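Local structure of Tas1 (Pseudomonas aeruginosa, 6OX6) at residues M290-N294 with N295-G299; G248-K251 with V252-K255. The protein is a type VI secretion effector toxin that pyrophosphorylates adenosine nucleotides to make (p)ppApp, depleting ADP and ATP in competitor cells. All coordinates share one frame; numbering follows the deposited sequence.

Contact 1: M290-N294 with N295-G299; sequences MQKIN and NDYKG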
# COMPACT_ATOMS: atom_id res chain seq x y z
N MSE A 290 8.68 -1.67 -14.55
CA MSE A 290 9.82 -2.57 -14.54
C MSE A 290 10.70 -2.45 -13.32
O MSE A 290 11.13 -3.46 -12.77
CB MSE A 290 10.69 -2.39 -15.81
CG MSE A 290 10.04 -2.93 -17.07
SE MSE A 290 10.80 -2.22 -18.70
CE MSE A 290 12.67 -2.58 -18.33
N GLN A 291 10.93 -1.22 -12.87
CA GLN A 291 11.74 -0.97 -11.69
C GLN A 291 11.06 -1.56 -10.46
O GLN A 291 11.71 -2.13 -9.59
CB GLN A 291 11.97 0.53 -11.50
CG GLN A 291 13.13 1.08 -12.31
CD GLN A 291 14.42 0.31 -12.09
OE1 GLN A 291 14.42 -0.92 -12.05
NE2 GLN A 291 15.52 1.04 -11.95
N LYS A 292 9.73 -1.42 -10.39
CA LYS A 292 8.97 -1.95 -9.26
C LYS A 292 8.94 -3.48 -9.28
O LYS A 292 9.07 -4.13 -8.23
CB LYS A 292 7.56 -1.37 -9.27
CG LYS A 292 6.69 -1.81 -8.11
CD LYS A 292 5.43 -0.97 -8.05
CE LYS A 292 4.69 -1.16 -6.73
NZ LYS A 292 3.52 -0.24 -6.66
N ILE A 293 8.77 -4.08 -10.46
CA ILE A 293 8.84 -5.54 -10.56
C ILE A 293 10.20 -6.04 -10.11
O ILE A 293 10.31 -7.04 -9.39
CB ILE A 293 8.55 -5.99 -12.00
CG1 ILE A 293 7.05 -5.84 -12.28
CG2 ILE A 293 9.07 -7.44 -12.22
CD1 ILE A 293 6.71 -5.78 -13.79
N ASN A 294 11.28 -5.39 -10.58
CA ASN A 294 12.62 -5.83 -10.24
C ASN A 294 12.95 -5.63 -8.76
O ASN A 294 13.62 -6.47 -8.15
CB ASN A 294 13.66 -5.11 -11.10
CG ASN A 294 13.58 -5.52 -12.58
OD1 ASN A 294 13.12 -6.61 -12.91
ND2 ASN A 294 14.03 -4.63 -13.47
N ASN A 295 12.51 -4.51 -8.16
CA ASN A 295 12.87 -4.18 -6.78
C ASN A 295 11.94 -4.81 -5.75
O ASN A 295 12.40 -5.48 -4.82
CB ASN A 295 12.88 -2.67 -6.56
CG ASN A 295 14.05 -2.01 -7.24
OD1 ASN A 295 15.17 -2.55 -7.25
ND2 ASN A 295 13.80 -0.86 -7.84
N ASP A 296 10.64 -4.56 -5.86
CA ASP A 296 9.71 -5.16 -4.91
C ASP A 296 9.56 -6.65 -5.11
O ASP A 296 9.46 -7.41 -4.13
CB ASP A 296 8.34 -4.49 -5.00
CG ASP A 296 8.34 -3.06 -4.48
OD1 ASP A 296 9.33 -2.64 -3.81
OD2 ASP A 296 7.33 -2.37 -4.73
N TYR A 297 9.51 -7.10 -6.36
CA TYR A 297 9.07 -8.45 -6.66
C TYR A 297 10.17 -9.31 -7.24
O TYR A 297 9.86 -10.40 -7.77
CB TYR A 297 7.86 -8.40 -7.58
CG TYR A 297 6.72 -7.67 -6.94
CD1 TYR A 297 6.08 -8.19 -5.81
CD2 TYR A 297 6.29 -6.46 -7.44
CE1 TYR A 297 5.02 -7.51 -5.20
CE2 TYR A 297 5.24 -5.76 -6.85
CZ TYR A 297 4.61 -6.29 -5.73
OH TYR A 297 3.55 -5.58 -5.15
N LYS A 298 11.42 -8.87 -7.16
CA LYS A 298 12.60 -9.65 -7.57
C LYS A 298 12.48 -10.18 -9.00
O LYS A 298 12.91 -11.29 -9.30
CB LYS A 298 12.88 -10.80 -6.60
CG LYS A 298 13.20 -10.32 -5.18
CD LYS A 298 14.29 -9.24 -5.12
CE LYS A 298 14.93 -9.19 -3.72
NZ LYS A 298 15.98 -8.09 -3.64
N GLY A 299 11.88 -9.38 -9.88
CA GLY A 299 11.85 -9.66 -11.30
C GLY A 299 10.68 -10.48 -11.80
O GLY A 299 10.61 -10.78 -13.00
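Ile-293 and Gly-299 meet where the helix 286-296 runs out and the chain turns back over its last carbonyls. Gly-299 N donates to Ile-293 O at 2.9 Å, six residues back, in a nearly straight bond (163° at the hydrogen) that reaches the oxygen from above its carbonyl plane. Tyr-297 N adds a weak second bond to the same oxygen at 3.1 Å, 129°. The methyl CG2 of Ile-293 packs against Gly-299 C at 3.5 Å; standing anti to the backbone N, it lies beside the carbonyl carbon, the side from which the returning chain arrives. Tyr-297 lays one face, near its rim, under Asp-296 CB, while Ile-293 CA sits at its edge. This inner part is tight and largely buried.

The outer side is looser. Asn-295 N completes a helical bond to Gln-291 O at 2.9 Å, but the Gln-291 and Asn-295 amides come no nearer than 4.3 Å (OE1 to ND2). Between these regions, the extended Lys-292 chain passes Asp-296 obliquely: its CG and CE each lie 3.5 Å from Asp-296 OD2, so that this one carboxylate oxygen lies against the methylenes. Lys-292 NZ stops 4.8 Å from Asp-296 OD2 and forms a salt bridge with Asp-306 instead. Tyr-297 OH bonds to Glu-21 and Arg-53 of the immunity protein chain.

The six-residue bond, with Lys-298 at positive phi just before Gly-299, is consistent with a Schellman-type C-cap. At the backbone angles of Gly-299 a CB would press on the preceding carbonyl oxygen, which calls for glycine. The Gly-299 bond probably stabilises the turn, and the salt bridges of Asp-296 to Arg-53 and Lys-298 to Glu-46 of the immunity protein suggest that binding here is partly electrostatic.

Contact 2: G248-K251 with V252-K255; sequences GFEK and VYGK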
# COMPACT_ATOMS: atom_id res chain seq x y z
N GLY A 248 8.94 -12.22 -19.31
CA GLY A 248 7.50 -12.20 -19.42
C GLY A 248 6.87 -10.85 -19.18
O GLY A 248 5.64 -10.77 -19.10
N PHE A 249 7.68 -9.78 -19.13
CA PHE A 249 7.14 -8.47 -18.77
C PHE A 249 6.08 -8.01 -19.74
O PHE A 249 4.99 -7.58 -19.33
CB PHE A 249 8.25 -7.43 -18.70
CG PHE A 249 7.74 -6.04 -18.48
CD1 PHE A 249 7.49 -5.59 -17.19
CD2 PHE A 249 7.48 -5.19 -19.54
CE1 PHE A 249 7.00 -4.33 -16.97
CE2 PHE A 249 6.99 -3.91 -19.32
CZ PHE A 249 6.75 -3.48 -18.02
N GLU A 250 6.38 -8.06 -21.05
CA GLU A 250 5.45 -7.51 -22.03
C GLU A 250 4.16 -8.31 -22.09
O GLU A 250 3.09 -7.74 -22.33
CB GLU A 250 6.09 -7.45 -23.41
CG GLU A 250 5.30 -6.64 -24.44
CD GLU A 250 5.01 -5.23 -23.98
OE1 GLU A 250 5.94 -4.56 -23.50
OE2 GLU A 250 3.85 -4.78 -24.11
N LYS A 251 4.23 -9.62 -21.88
CA LYS A 251 3.00 -10.41 -21.83
C LYS A 251 2.09 -9.92 -20.71
O LYS A 251 0.88 -9.78 -20.91
CB LYS A 251 3.33 -11.89 -21.65
CG LYS A 251 2.09 -12.76 -21.55
CD LYS A 251 2.35 -14.14 -20.96
CE LYS A 251 1.41 -15.17 -21.58
NZ LYS A 251 1.82 -16.58 -21.29
N VAL A 252 2.64 -9.63 -19.53
CA VAL A 252 1.80 -9.11 -18.45
C VAL A 252 1.34 -7.69 -18.78
O VAL A 252 0.15 -7.36 -18.65
CB VAL A 252 2.54 -9.16 -17.11
CG1 VAL A 252 1.77 -8.34 -16.08
CG2 VAL A 252 2.67 -10.60 -16.63
N TYR A 253 2.27 -6.84 -19.22
CA TYR A 253 1.95 -5.42 -19.44
C TYR A 253 0.78 -5.23 -20.40
O TYR A 253 -0.01 -4.28 -20.23
CB TYR A 253 3.18 -4.68 -19.95
CG TYR A 253 3.15 -3.17 -19.76
CD1 TYR A 253 2.71 -2.34 -20.77
CD2 TYR A 253 3.57 -2.59 -18.55
CE1 TYR A 253 2.68 -0.96 -20.61
CE2 TYR A 253 3.54 -1.21 -18.37
CZ TYR A 253 3.10 -0.40 -19.42
OH TYR A 253 3.07 0.98 -19.27
N GLY A 254 0.61 -6.12 -21.39
CA GLY A 254 -0.41 -5.93 -22.40
C GLY A 254 -1.83 -6.19 -21.92
O GLY A 254 -2.79 -5.77 -22.58
N LYS A 255 -1.98 -6.88 -20.78
CA LYS A 255 -3.31 -7.03 -20.23
C LYS A 255 -3.74 -5.83 -19.40
O LYS A 255 -4.90 -5.78 -18.96
CB LYS A 255 -3.41 -8.31 -19.38
CG LYS A 255 -3.06 -9.61 -20.14
CD LYS A 255 -1.79 -10.26 -19.61
CE LYS A 255 -1.67 -11.73 -20.01
NZ LYS A 255 -2.20 -11.94 -21.38
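Phe-249 and Tyr-253, one helical turn apart, lie side by side and point the same way. Both turn CG away from the backbone N (chi1 174° in Phe-249, -159° in Tyr-253), which carries the two rings off the same flank of the short helix. Their planes are inclined by 29° and slid apart, with centroids 5.2 Å apart, so overlap is slight and contact narrows to Phe-249 CZ against Tyr-253 CD2 at 3.3 Å. In the backbone, Tyr-253 N bonds to Phe-249 O at 2.8 Å, which keeps the two residues one turn apart. The tyrosine is held at its far end as well: OH bonds to Lys-284 O, and Arg-286 makes a cation-pi contact with its ring.

On another flank Lys-255 bends at chi2, about its CB-CG bond, and again at chi4, folding back over the preceding turn. Its chi2 is far from staggered and Lys-255 CD lies a strained 3.0 Å from Lys-251 O, so the placement of this side chain is doubtful; as modelled, Lys-251 NZ and Lys-255 NZ stay 6.1 Å apart. Val-252 sets CG2 beside its own backbone N, 3.9 Å from Gly-248 O, the acceptor for Val-252 N at 3.2 Å.

Gly-248, at positive phi, occupies the N-cap position. The whole is a short helix of little more than one turn, bearing an i/i+4 aromatic pair in a slipped, nearly parallel arrangement.

In the fold
From the modelled N terminus the chain first forms contact 2, the short helix 249-253, and passes into the long helix 256-273. It then runs through strand 277-280, at one edge of the five-stranded mixed sheet, and returns along helix 286-296 to contact 1, whose turn sends it on toward strand 308-313. Contact 2 spans its whole short helix; contact 1 covers the end of helix 286-296 and the turn that closes it. They follow in series, neither nested nor crossing. Their centres are 14 Å apart, yet they touch: Phe-249 packs on Met-290, a selenomethionine, and Ile-293. Contact 2 thus joins the first modelled helix to helix 286-296, while contact 1 also faces the immunity protein.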